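Local coordinates for protein LEOA (PDB 4AUR) that is a bacterial dynamin-like GTPase of enterotoxigenic Escherichia coli that probably binds and hydrolyses GTP and, like its relatives, may act at membranes, at residues V300-E305 and S401-F406; H308-D313 and Q537-L542; L124-D129 and H155-K160; I56-A61 and S68-W73; A467-P472 and S481-A486. All coordinates share one frame; numbering follows the deposited sequence.

Interaction 1: residues V300-E305 and S401-F406; sequences VEKNDE and SSSESF
K302 reaches from helix 275-343 to the serines S402 and S403 of helix 368-408, and its end carries the contact. Among the polar groups, K302 NZ lies 2.9 Å from S402 OG and 3.2 Å from S403 OG. Its strongest partner belongs to its own helix: D306, one turn on, forms a salt bridge with the ammonium group, and the carbonyl oxygen of Q399 accepts a hydrogen bond from it. The same carbonyl takes a hydrogen bond from S402 OG, so lysine and serine converge on one acceptor. K302 CG starts anti to the backbone N (chi1 161°) and the chain runs extended across the gap until a bend at chi4 (48°) turns the ammonium group. K302 CE lies 3.1 Å from S403 OG, so the last carbon shares the contact with NZ. Serines suit the receiving side because they are small enough to let the lysine end come in against the helix, while their hydroxyls keep its surroundings polar. S403 also packs against F299 of the long helix. The two antiparallel helices of the dynamin-like helical domain thus meet here through a lysine end whose charge is probably largely balanced by D306.

Interaction 2: residues H308-D313 and Q537-L542; sequences HRFSND and QVVTEL
S311 OG is hydrogen-bonded to the carbonyl oxygen of M307, one turn earlier in its own helix, and the same hydroxyl comes to 4.4 Å from V539 CG1 across the contact. With its polar end turned back to the backbone, the serine can stand beside a valine at the margin of an apolar patch. The substance of that patch is F310 against V539, the pair where the two backbones come nearest, with CA atoms 7.2 Å apart. The first torsion of F310 puts CG beside the backbone N and anti to the carbonyl carbon (chi1 -61°), which leaves CB and the CD2 corner of the ring to meet the valine, which comes in obliquely. V539 CG2 sits 3.6 Å from F310 CD2 and 3.7 Å from F310 CB, in the angle between the ring and its stem. The other branch, V539 CG1, meets F310 CB at 4.1 Å. Helices 275-343 and 530-544 run in broadly opposite directions here, and with helices 368-408 and 430-447 they form a helical bundle within the dynamin-like helical domain. A phenylalanine suits the interior of such a bundle because its flat, broad side chain serves several neighbours: F310 also packs on I396 and Q399 of helix 368-408. V539 is branched at CB, so it offers two methyl groups close to its backbone. L542, a turn further on, points toward the same helix and packs on T436 and A440 of helix 430-447.

Interaction 3: residues L124-D129 and H155-K160; sequences LVMYED and HSDIVK
M126, present in the crystal as selenomethionine, crosses both I158 and D157 at about a right angle, laying the end of its chain over the first turn of helix 156-165. Its CG stands beside the backbone N, and a bend at chi3 (-47°) turns the terminal methyl CE away from the line of the chain. Selenium and methyl therefore serve different neighbours. M126 SE lies 4.0 Å from I158 CG1 and 4.1 Å from I158 CA, a contact with the root of the isoleucine rather than its tip. M126 CE comes 4.0 Å from D157 OD2 on the adjoining residue.

The isoleucine is turned across this approach, and its far end goes elsewhere: I158 CD1 lies over one face of the H155 ring, 4.0 Å above the plane and offset toward the rim. The carboxylate of D157 has its main partner outside the contact, in a salt bridge from OD1 to R123, while H155 O receives both I158 N and V159 N as the helix begins. M126 belongs to the loop after strand 104-108, a position consistent with the switch II region of dynamin-type GTPases, and its own carbonyl oxygen is hydrogen-bonded to R132. A long, unbranched, flexible side chain can span the 7.9 Å between M126 CA and I158 CA and bend to fit the helix surface. The contact is van der Waals in kind, with selenium on an aliphatic carbon and the methyl beside a carboxylate oxygen; it is undirected, and the negative charge of that carboxylate is answered by R123.

Interaction 4: residues I56-A61 and S68-W73; sequences IALLGA and SVIAAW
I70 of helix 66-74 packs against L58 of strand 54-60, and its CB, its short branch and its tip all bear on the leucine. I70 CB lies 3.7 Å from L58 CD2 and 4.1 Å from L58 CD1, spanning both methyls. The short branch, I70 CG2, makes the closest approach at 3.5 Å to L58 CD2. The long branch leaves anti to the backbone N (chi1 -175°), and its tip, I70 CD1, comes back to L58 CD2 at 3.9 Å. Both residues are branched and apolar, as a buried helix-on-sheet interface needs. Two residues earlier on the strand, I56 and W73 approach from opposite directions and meet at a slant: I56 CG1 stands 3.9 Å from W73 CZ3, where the broad indole gives the isoleucine's CG1 and CD1 a large apolar surface. Strand, loop and helix form what is probably the P-loop (Walker A) of the GTPase, with G60 at backbone angles that suit glycine. L58 and I56 belong to a strand set between strands 104-108 and 140-146. W73 meets F142 of the latter edge-to-face, I70 also touches I106 of the former, and K254 and A257 of helix 250-273 also touch W73.

Interaction 5: residues A467-P472 and S481-A486; sequences AKWAGP and SDLWDA
K468 and L483 are the residues whose backbones come nearest, with CA atoms 8.5 Å apart, between a stretch with helical angles but no regular helical bonds and the short helix 481-484. L483 is the middle of the contact. With CG anti to the backbone N (chi1 -173°), it pushes its branched end toward the turn of the other segment, where the ring of W469 receives it. W469 CZ3 lies 3.9 Å from L483 CG, and W469 CH2 lies 4.1 Å from the same atom. The six-membered part of the indole is thus the part that touches, the two side chains crossing at a slant.

W484 lies next to L483 on the helix and starts out away from the other segment, yet its ring returns far enough for W484 CE3 to come within 4.2 Å of W469 CZ3. All this lies at the far end of the dynamin-like helical domain, the centre of the contact being about 89 Å from the centre of the chain, where bacterial dynamin relatives carry the tip thought to meet membranes; a similar role here is possible. A tryptophan suits the place of W469 because its six-membered ring reaches both L483 and W484. K468 CG rests over one face of the W469 ring, 3.9 Å above the plane and offset toward the rim, and the lysine's NZ forms a salt bridge with E495. W484 makes a cation-pi contact with R492.

Along the chain, interactions 4 and 3 come first and both belong to the GTPase part: their centres lie about 18 Å apart, and H155 packs on A61. Interaction 4 joins a central strand of the sheet to its helix, and interaction 3 joins a loop to a neighbouring helix. Interactions 1 and 2 both use the long helix 275-343, with centres about 13 Å apart, and their segments alternate along the chain, as expected of a bundle built from distant helices. Interaction 5, whose segments fall between the two of interaction 2, lies at the tip, its centre about 141 Å from that of interaction 4. The series follows an elongated molecule from its probable nucleotide-binding end, through a helical trunk, to its tip.

Interaction 1: residues V300-E305 and S401-F406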
# COMPACT_ATOMS: atom_id res chain seq x y z
N VAL A 300 7.94 7.31 -0.79
CA VAL A 300 9.32 7.28 -1.24
C VAL A 300 9.39 7.50 -2.72
O VAL A 300 10.34 8.09 -3.19
CB VAL A 300 9.98 5.94 -0.94
CG1 VAL A 300 11.41 5.90 -1.49
CG2 VAL A 300 9.96 5.66 0.55
N GLU A 301 8.40 7.03 -3.46
CA GLU A 301 8.38 7.27 -4.89
C GLU A 301 8.19 8.77 -5.14
O GLU A 301 9.05 9.41 -5.72
CB GLU A 301 7.30 6.41 -5.57
CG GLU A 301 6.62 6.99 -6.80
CD GLU A 301 5.10 6.82 -6.74
OE1 GLU A 301 4.42 7.60 -6.00
OE2 GLU A 301 4.60 5.89 -7.41
N LYS A 302 7.09 9.33 -4.66
CA LYS A 302 6.85 10.76 -4.75
C LYS A 302 8.04 11.61 -4.34
O LYS A 302 8.32 12.59 -4.98
CB LYS A 302 5.67 11.13 -3.86
CG LYS A 302 5.59 12.61 -3.51
CD LYS A 302 4.18 13.06 -3.14
CE LYS A 302 4.18 14.48 -2.54
NZ LYS A 302 4.96 15.53 -3.28
N ASN A 303 8.70 11.27 -3.25
CA ASN A 303 9.83 12.06 -2.77
C ASN A 303 11.00 11.97 -3.68
O ASN A 303 11.72 12.92 -3.82
CB ASN A 303 10.28 11.64 -1.37
CG ASN A 303 11.28 12.62 -0.75
OD1 ASN A 303 12.43 12.28 -0.49
ND2 ASN A 303 10.82 13.85 -0.49
N ASP A 304 11.19 10.81 -4.29
CA ASP A 304 12.30 10.58 -5.19
C ASP A 304 12.03 11.34 -6.49
O ASP A 304 12.94 11.88 -7.10
CB ASP A 304 12.46 9.08 -5.44
CG ASP A 304 13.83 8.69 -6.01
OD1 ASP A 304 14.71 9.57 -6.12
OD2 ASP A 304 14.02 7.50 -6.35
N GLU A 305 10.77 11.42 -6.89
CA GLU A 305 10.40 12.05 -8.14
C GLU A 305 10.44 13.57 -8.01
O GLU A 305 10.88 14.26 -8.94
CB GLU A 305 9.02 11.55 -8.58
CG GLU A 305 9.04 10.08 -8.99
CD GLU A 305 7.66 9.42 -9.08
OE1 GLU A 305 6.65 10.04 -8.66
OE2 GLU A 305 7.59 8.25 -9.58
N SER A 401 5.12 20.40 0.73
CA SER A 401 3.95 20.49 1.56
C SER A 401 3.00 19.36 1.28
O SER A 401 2.22 19.01 2.15
CB SER A 401 3.28 21.84 1.38
OG SER A 401 4.12 22.83 1.94
N SER A 402 3.02 18.80 0.08
CA SER A 402 2.10 17.70 -0.22
C SER A 402 2.66 16.36 0.27
O SER A 402 1.93 15.42 0.44
CB SER A 402 1.77 17.63 -1.71
OG SER A 402 2.95 17.42 -2.43
N SER A 403 3.97 16.29 0.47
CA SER A 403 4.56 15.15 1.13
C SER A 403 4.22 15.23 2.62
O SER A 403 3.76 14.25 3.20
CB SER A 403 6.07 15.12 0.94
OG SER A 403 6.40 15.02 -0.43
N GLU A 404 4.41 16.39 3.24
CA GLU A 404 4.05 16.57 4.64
C GLU A 404 2.63 16.09 4.87
O GLU A 404 2.34 15.38 5.83
CB GLU A 404 4.14 18.05 5.02
CG GLU A 404 3.56 18.35 6.41
CD GLU A 404 3.10 19.79 6.63
OE1 GLU A 404 2.91 20.57 5.65
OE2 GLU A 404 2.91 20.14 7.83
N SER A 405 1.76 16.50 3.96
CA SER A 405 0.33 16.28 4.05
C SER A 405 -0.04 14.82 3.79
O SER A 405 -1.03 14.34 4.30
CB SER A 405 -0.36 17.22 3.05
OG SER A 405 -1.73 16.95 2.89
N PHE A 406 0.76 14.12 2.99
CA PHE A 406 0.55 12.70 2.78
C PHE A 406 0.91 11.98 4.07
O PHE A 406 0.07 11.27 4.65
CB PHE A 406 1.39 12.17 1.63
CG PHE A 406 1.29 10.69 1.44
CD1 PHE A 406 0.20 10.13 0.81
CD2 PHE A 406 2.27 9.84 1.91
CE1 PHE A 406 0.09 8.75 0.65
CE2 PHE A 406 2.17 8.48 1.73
CZ PHE A 406 1.08 7.93 1.11

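Interaction 2: residues H308-D313 and Q537-L542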
# COMPACT_ATOMS: atom_id res chain seq x y z
N HIS A 308 14.03 14.97 -8.50
CA HIS A 308 14.37 15.16 -9.90
C HIS A 308 13.59 16.34 -10.46
O HIS A 308 14.16 17.19 -11.12
CB HIS A 308 14.18 13.86 -10.71
CG HIS A 308 15.14 12.78 -10.30
ND1 HIS A 308 16.50 12.87 -10.52
CD2 HIS A 308 14.95 11.61 -9.65
CE1 HIS A 308 17.10 11.80 -10.03
NE2 HIS A 308 16.18 11.02 -9.49
N ARG A 309 12.31 16.41 -10.15
CA ARG A 309 11.51 17.58 -10.43
C ARG A 309 12.14 18.88 -9.94
O ARG A 309 12.06 19.89 -10.61
CB ARG A 309 10.13 17.41 -9.82
CG ARG A 309 9.23 18.62 -9.93
CD ARG A 309 7.82 18.25 -9.52
NE ARG A 309 6.91 19.39 -9.63
CZ ARG A 309 5.58 19.29 -9.79
NH1 ARG A 309 4.98 18.10 -9.85
NH2 ARG A 309 4.84 20.40 -9.87
N PHE A 310 12.78 18.89 -8.78
CA PHE A 310 13.38 20.12 -8.27
C PHE A 310 14.61 20.51 -9.06
O PHE A 310 14.92 21.67 -9.19
CB PHE A 310 13.75 20.01 -6.79
CG PHE A 310 12.59 19.75 -5.86
CD1 PHE A 310 11.29 20.09 -6.20
CD2 PHE A 310 12.82 19.16 -4.62
CE1 PHE A 310 10.25 19.84 -5.32
CE2 PHE A 310 11.78 18.92 -3.75
CZ PHE A 310 10.50 19.28 -4.10
N SER A 311 15.35 19.53 -9.58
CA SER A 311 16.57 19.83 -10.32
C SER A 311 16.23 20.27 -11.72
O SER A 311 16.92 21.10 -12.29
CB SER A 311 17.51 18.63 -10.31
OG SER A 311 17.69 18.18 -8.97
N ASN A 312 15.13 19.76 -12.26
CA ASN A 312 14.60 20.30 -13.51
C ASN A 312 14.15 21.74 -13.43
O ASN A 312 14.45 22.51 -14.31
CB ASN A 312 13.41 19.48 -13.97
CG ASN A 312 13.83 18.15 -14.52
OD1 ASN A 312 15.03 17.95 -14.83
ND2 ASN A 312 12.88 17.22 -14.64
N ASP A 313 13.39 22.07 -12.39
CA ASP A 313 12.95 23.43 -12.09
C ASP A 313 14.09 24.40 -12.04
O ASP A 313 14.01 25.50 -12.56
CB ASP A 313 12.29 23.48 -10.73
CG ASP A 313 10.94 22.83 -10.73
OD1 ASP A 313 10.48 22.48 -11.84
OD2 ASP A 313 10.37 22.68 -9.62
N GLN A 537 21.39 23.91 -3.13
CA GLN A 537 22.05 23.40 -1.92
C GLN A 537 21.07 22.66 -0.99
O GLN A 537 21.28 21.49 -0.63
CB GLN A 537 22.63 24.60 -1.19
CG GLN A 537 23.96 24.44 -0.50
CD GLN A 537 24.30 25.72 0.28
OE1 GLN A 537 23.97 26.84 -0.14
NE2 GLN A 537 24.93 25.54 1.44
N VAL A 538 19.98 23.32 -0.65
CA VAL A 538 18.97 22.72 0.20
C VAL A 538 18.40 21.48 -0.41
O VAL A 538 18.16 20.51 0.27
CB VAL A 538 17.78 23.66 0.43
CG1 VAL A 538 16.69 22.97 1.24
CG2 VAL A 538 18.26 24.96 1.07
N VAL A 539 18.13 21.52 -1.70
CA VAL A 539 17.54 20.37 -2.36
C VAL A 539 18.55 19.25 -2.35
O VAL A 539 18.20 18.11 -2.12
CB VAL A 539 17.13 20.70 -3.81
CG1 VAL A 539 17.30 19.49 -4.75
CG2 VAL A 539 15.70 21.21 -3.83
N THR A 540 19.82 19.60 -2.59
CA THR A 540 20.90 18.63 -2.64
C THR A 540 21.05 17.93 -1.31
O THR A 540 21.39 16.78 -1.29
CB THR A 540 22.24 19.30 -2.97
OG1 THR A 540 22.25 19.74 -4.34
CG2 THR A 540 23.41 18.34 -2.76
N GLU A 541 20.83 18.65 -0.22
CA GLU A 541 20.97 18.09 1.13
C GLU A 541 19.80 17.19 1.43
O GLU A 541 19.96 16.07 1.91
CB GLU A 541 21.01 19.18 2.20
CG GLU A 541 22.34 19.89 2.34
CD GLU A 541 22.41 20.75 3.61
OE1 GLU A 541 21.71 21.79 3.67
OE2 GLU A 541 23.15 20.37 4.55
N LEU A 542 18.61 17.67 1.14
CA LEU A 542 17.44 16.84 1.31
C LEU A 542 17.54 15.49 0.59
O LEU A 542 16.96 14.50 1.02
CB LEU A 542 16.21 17.60 0.83
CG LEU A 542 14.91 16.99 1.30
CD1 LEU A 542 14.84 17.03 2.81
CD2 LEU A 542 13.76 17.78 0.73

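Interaction 3: residues L124-D129 and H155-K160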
# COMPACT_ATOMS: atom_id res chain seq x y z
N LEU A 124 -24.07 -38.56 31.39
CA LEU A 124 -22.90 -37.95 32.00
C LEU A 124 -21.74 -37.86 31.02
O LEU A 124 -20.90 -36.98 31.14
CB LEU A 124 -22.46 -38.73 33.25
CG LEU A 124 -23.02 -38.21 34.58
CD1 LEU A 124 -22.52 -39.09 35.73
CD2 LEU A 124 -22.66 -36.74 34.82
N VAL A 125 -21.70 -38.77 30.04
CA VAL A 125 -20.60 -38.80 29.08
C VAL A 125 -20.55 -37.56 28.20
O VAL A 125 -19.56 -37.32 27.54
CB VAL A 125 -20.63 -40.05 28.17
CG1 VAL A 125 -20.67 -41.32 29.01
CG2 VAL A 125 -21.80 -40.00 27.19
N MSE A 126 -21.62 -36.77 28.19
CA MSE A 126 -21.64 -35.56 27.38
C MSE A 126 -20.81 -34.50 28.04
O MSE A 126 -20.38 -33.54 27.39
CB MSE A 126 -23.09 -35.14 27.23
CG MSE A 126 -23.90 -36.21 26.50
SE MSE A 126 -25.46 -35.37 25.65
CE MSE A 126 -26.06 -34.28 27.17
N TYR A 127 -20.54 -34.66 29.33
CA TYR A 127 -19.77 -33.69 30.08
C TYR A 127 -18.37 -34.18 30.44
O TYR A 127 -17.74 -33.63 31.31
CB TYR A 127 -20.55 -33.27 31.35
CG TYR A 127 -21.94 -32.67 31.07
CD1 TYR A 127 -22.19 -31.92 29.90
CD2 TYR A 127 -23.00 -32.85 31.97
CE1 TYR A 127 -23.44 -31.38 29.64
CE2 TYR A 127 -24.26 -32.31 31.72
CZ TYR A 127 -24.47 -31.57 30.55
OH TYR A 127 -25.71 -31.03 30.27
N GLU A 128 -17.89 -35.22 29.76
CA GLU A 128 -16.55 -35.73 29.96
C GLU A 128 -15.61 -35.08 28.94
O GLU A 128 -15.79 -35.25 27.74
CB GLU A 128 -16.50 -37.25 29.77
CG GLU A 128 -17.22 -38.09 30.83
CD GLU A 128 -17.17 -39.61 30.56
OE1 GLU A 128 -16.71 -40.07 29.47
OE2 GLU A 128 -17.59 -40.37 31.48
N ASP A 129 -14.60 -34.37 29.41
CA ASP A 129 -13.68 -33.69 28.53
C ASP A 129 -13.13 -34.64 27.50
O ASP A 129 -12.92 -34.26 26.35
CB ASP A 129 -12.55 -33.04 29.31
CG ASP A 129 -13.03 -31.92 30.22
OD1 ASP A 129 -13.86 -31.08 29.78
OD2 ASP A 129 -12.57 -31.86 31.37
N HIS A 155 -33.74 -37.28 22.35
CA HIS A 155 -32.43 -36.85 21.88
C HIS A 155 -32.22 -35.35 21.85
O HIS A 155 -31.16 -34.90 21.47
CB HIS A 155 -32.18 -37.41 20.47
CG HIS A 155 -31.81 -38.85 20.46
ND1 HIS A 155 -31.18 -39.45 19.39
CD2 HIS A 155 -31.95 -39.81 21.41
CE1 HIS A 155 -30.96 -40.72 19.68
NE2 HIS A 155 -31.41 -40.97 20.89
N SER A 156 -33.20 -34.56 22.25
CA SER A 156 -33.04 -33.12 22.19
C SER A 156 -31.66 -32.68 22.63
O SER A 156 -30.99 -31.94 21.93
CB SER A 156 -34.07 -32.42 23.06
OG SER A 156 -35.34 -32.46 22.47
N ASP A 157 -31.22 -33.12 23.79
CA ASP A 157 -30.04 -32.53 24.42
C ASP A 157 -28.71 -33.01 23.79
O ASP A 157 -27.67 -32.35 23.94
CB ASP A 157 -30.06 -32.70 25.95
CG ASP A 157 -30.13 -34.15 26.39
OD1 ASP A 157 -30.29 -35.01 25.51
OD2 ASP A 157 -30.03 -34.42 27.61
N ILE A 158 -28.78 -34.12 23.05
CA ILE A 158 -27.66 -34.67 22.32
C ILE A 158 -27.43 -33.88 21.05
O ILE A 158 -26.29 -33.56 20.68
CB ILE A 158 -27.94 -36.11 21.93
CG1 ILE A 158 -28.12 -36.98 23.17
CG2 ILE A 158 -26.81 -36.65 21.07
CD1 ILE A 158 -28.51 -38.41 22.86
N VAL A 159 -28.51 -33.60 20.35
CA VAL A 159 -28.45 -32.69 19.22
C VAL A 159 -27.90 -31.32 19.64
O VAL A 159 -27.13 -30.73 18.93
CB VAL A 159 -29.85 -32.50 18.61
CG1 VAL A 159 -29.87 -31.35 17.62
CG2 VAL A 159 -30.31 -33.80 17.94
N LYS A 160 -28.28 -30.83 20.81
CA LYS A 160 -27.77 -29.57 21.32
C LYS A 160 -26.30 -29.67 21.65
O LYS A 160 -25.52 -28.76 21.44
CB LYS A 160 -28.55 -29.18 22.57
CG LYS A 160 -28.25 -27.78 23.05
CD LYS A 160 -29.13 -27.37 24.22
CE LYS A 160 -29.06 -25.87 24.45
NZ LYS A 160 -30.37 -25.32 24.90

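Interaction 4: residues I56-A61 and S68-W73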
# COMPACT_ATOMS: atom_id res chain seq x y z
N ILE A 56 -14.56 -40.62 12.10
CA ILE A 56 -15.99 -40.39 11.94
C ILE A 56 -16.66 -40.68 13.27
O ILE A 56 -16.42 -41.73 13.87
CB ILE A 56 -16.61 -41.32 10.89
CG1 ILE A 56 -15.73 -41.40 9.66
CG2 ILE A 56 -17.98 -40.84 10.45
CD1 ILE A 56 -14.79 -42.60 9.69
N ALA A 57 -17.48 -39.76 13.74
CA ALA A 57 -18.30 -40.05 14.89
C ALA A 57 -19.63 -40.55 14.36
O ALA A 57 -20.34 -39.84 13.63
CB ALA A 57 -18.49 -38.82 15.74
N LEU A 58 -19.94 -41.78 14.71
CA LEU A 58 -21.17 -42.40 14.30
C LEU A 58 -22.18 -42.31 15.42
O LEU A 58 -22.12 -43.05 16.39
CB LEU A 58 -20.92 -43.85 13.93
CG LEU A 58 -22.06 -44.44 13.11
CD1 LEU A 58 -22.18 -43.72 11.78
CD2 LEU A 58 -21.85 -45.93 12.92
N LEU A 59 -23.12 -41.38 15.25
CA LEU A 59 -24.12 -41.07 16.28
C LEU A 59 -25.52 -41.49 15.87
O LEU A 59 -25.89 -41.39 14.69
CB LEU A 59 -24.12 -39.56 16.56
CG LEU A 59 -22.79 -39.02 17.02
CD1 LEU A 59 -22.97 -37.56 17.35
CD2 LEU A 59 -22.32 -39.81 18.23
N GLY A 60 -26.31 -41.93 16.85
CA GLY A 60 -27.67 -42.35 16.61
C GLY A 60 -28.04 -43.63 17.35
O GLY A 60 -27.18 -44.34 17.86
N ALA A 61 -29.33 -43.91 17.40
CA ALA A 61 -29.80 -45.12 18.02
C ALA A 61 -29.51 -46.25 17.06
O ALA A 61 -29.58 -46.04 15.86
CB ALA A 61 -31.28 -45.03 18.29
N SER A 68 -25.66 -50.16 9.58
CA SER A 68 -25.79 -50.39 8.16
C SER A 68 -25.20 -49.19 7.43
O SER A 68 -24.42 -49.34 6.48
CB SER A 68 -27.25 -50.59 7.77
OG SER A 68 -27.91 -51.39 8.73
N VAL A 69 -25.53 -47.99 7.90
CA VAL A 69 -25.11 -46.78 7.22
C VAL A 69 -23.59 -46.68 7.08
O VAL A 69 -23.10 -46.30 6.03
CB VAL A 69 -25.68 -45.52 7.89
CG1 VAL A 69 -25.09 -44.26 7.27
CG2 VAL A 69 -27.19 -45.49 7.74
N ILE A 70 -22.84 -47.02 8.12
CA ILE A 70 -21.40 -46.84 8.07
C ILE A 70 -20.68 -47.89 7.23
O ILE A 70 -19.82 -47.55 6.41
CB ILE A 70 -20.78 -46.76 9.47
CG1 ILE A 70 -19.31 -46.44 9.34
CG2 ILE A 70 -21.00 -48.03 10.27
CD1 ILE A 70 -18.76 -45.78 10.58
N ALA A 71 -21.03 -49.16 7.42
CA ALA A 71 -20.57 -50.24 6.54
C ALA A 71 -20.89 -49.91 5.08
O ALA A 71 -20.03 -50.02 4.21
CB ALA A 71 -21.22 -51.55 6.92
N ALA A 72 -22.12 -49.49 4.83
CA ALA A 72 -22.52 -49.15 3.47
C ALA A 72 -21.58 -48.16 2.86
O ALA A 72 -21.20 -48.31 1.71
CB ALA A 72 -23.92 -48.55 3.47
N TRP A 73 -21.22 -47.14 3.64
CA TRP A 73 -20.48 -45.98 3.15
C TRP A 73 -19.04 -46.33 2.90
O TRP A 73 -18.48 -45.95 1.88
CB TRP A 73 -20.57 -44.88 4.19
CG TRP A 73 -19.68 -43.72 3.94
CD1 TRP A 73 -19.78 -42.80 2.95
CD2 TRP A 73 -18.59 -43.32 4.74
NE1 TRP A 73 -18.80 -41.86 3.07
CE2 TRP A 73 -18.05 -42.16 4.17
CE3 TRP A 73 -18.01 -43.83 5.90
CZ2 TRP A 73 -16.95 -41.50 4.70
CZ3 TRP A 73 -16.90 -43.19 6.42
CH2 TRP A 73 -16.38 -42.04 5.82

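Interaction 5: residues A467-P472 and S481-A486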
# COMPACT_ATOMS: atom_id res chain seq x y z
N ALA A 467 33.26 72.78 -19.29
CA ALA A 467 32.11 73.45 -18.70
C ALA A 467 31.71 74.74 -19.44
O ALA A 467 30.56 75.19 -19.32
CB ALA A 467 32.39 73.76 -17.24
N LYS A 468 32.65 75.34 -20.17
CA LYS A 468 32.43 76.63 -20.84
C LYS A 468 31.65 76.51 -22.16
O LYS A 468 31.18 77.51 -22.68
CB LYS A 468 33.76 77.32 -21.12
CG LYS A 468 34.58 76.67 -22.23
CD LYS A 468 36.07 76.93 -22.06
CE LYS A 468 36.88 76.44 -23.25
NZ LYS A 468 38.32 76.31 -22.90
N TRP A 469 31.56 75.28 -22.69
CA TRP A 469 30.80 74.99 -23.91
C TRP A 469 29.38 74.52 -23.63
O TRP A 469 28.57 74.40 -24.56
CB TRP A 469 31.51 73.89 -24.71
CG TRP A 469 32.79 74.35 -25.24
CD1 TRP A 469 34.02 73.89 -24.90
CD2 TRP A 469 33.00 75.38 -26.20
NE1 TRP A 469 34.98 74.56 -25.59
CE2 TRP A 469 34.38 75.49 -26.40
CE3 TRP A 469 32.14 76.23 -26.91
CZ2 TRP A 469 34.93 76.43 -27.28
CZ3 TRP A 469 32.69 77.15 -27.78
CH2 TRP A 469 34.07 77.24 -27.96
N ALA A 470 29.11 74.22 -22.36
CA ALA A 470 27.83 73.70 -21.91
C ALA A 470 26.91 74.79 -21.41
O ALA A 470 25.70 74.75 -21.64
CB ALA A 470 28.06 72.68 -20.81
N GLY A 471 27.47 75.76 -20.70
CA GLY A 471 26.68 76.86 -20.17
C GLY A 471 26.27 76.64 -18.73
O GLY A 471 26.40 75.54 -18.20
N PRO A 472 25.80 77.71 -18.08
CA PRO A 472 25.40 77.60 -16.69
C PRO A 472 24.18 76.70 -16.57
O PRO A 472 23.23 76.84 -17.35
CB PRO A 472 25.06 79.04 -16.32
CG PRO A 472 24.65 79.67 -17.61
CD PRO A 472 25.59 79.07 -18.61
N SER A 481 29.34 85.44 -28.71
CA SER A 481 30.34 85.87 -29.70
C SER A 481 31.74 85.85 -29.09
O SER A 481 32.68 85.36 -29.70
CB SER A 481 30.02 87.28 -30.21
OG SER A 481 28.82 87.29 -30.96
N ASP A 482 31.87 86.38 -27.87
CA ASP A 482 33.15 86.40 -27.15
C ASP A 482 33.81 85.03 -27.01
O ASP A 482 35.03 84.93 -26.93
CB ASP A 482 32.99 87.02 -25.75
CG ASP A 482 33.16 88.52 -25.74
OD1 ASP A 482 32.70 89.19 -26.70
OD2 ASP A 482 33.75 89.04 -24.78
N LEU A 483 32.99 83.99 -26.94
CA LEU A 483 33.51 82.64 -26.76
C LEU A 483 33.87 81.98 -28.09
O LEU A 483 34.85 81.25 -28.17
CB LEU A 483 32.49 81.77 -26.02
CG LEU A 483 32.99 80.38 -25.61
CD1 LEU A 483 34.26 80.47 -24.78
CD2 LEU A 483 31.90 79.63 -24.86
N TRP A 484 33.07 82.26 -29.11
CA TRP A 484 33.24 81.64 -30.43
C TRP A 484 34.47 82.15 -31.17
O TRP A 484 35.17 81.38 -31.85
CB TRP A 484 32.01 81.91 -31.27
CG TRP A 484 31.87 81.02 -32.43
CD1 TRP A 484 32.00 81.36 -33.73
CD2 TRP A 484 31.53 79.64 -32.40
NE1 TRP A 484 31.77 80.27 -34.53
CE2 TRP A 484 31.48 79.20 -33.73
CE3 TRP A 484 31.26 78.73 -31.37
CZ2 TRP A 484 31.17 77.88 -34.07
CZ3 TRP A 484 30.95 77.42 -31.71
CH2 TRP A 484 30.91 77.01 -33.05
N ASP A 485 34.71 83.45 -31.03
CA ASP A 485 35.87 84.11 -31.63
C ASP A 485 36.99 84.29 -30.60
O ASP A 485 37.60 85.35 -30.52
CB ASP A 485 35.44 85.46 -32.24
CG ASP A 485 34.24 85.33 -33.19
OD1 ASP A 485 33.81 84.19 -33.47
OD2 ASP A 485 33.71 86.37 -33.64
N ALA A 486 37.24 83.24 -29.81
CA ALA A 486 38.48 83.12 -29.03
C ALA A 486 39.43 82.10 -29.70
O ALA A 486 40.61 82.01 -29.34
CB ALA A 486 38.17 82.69 -27.61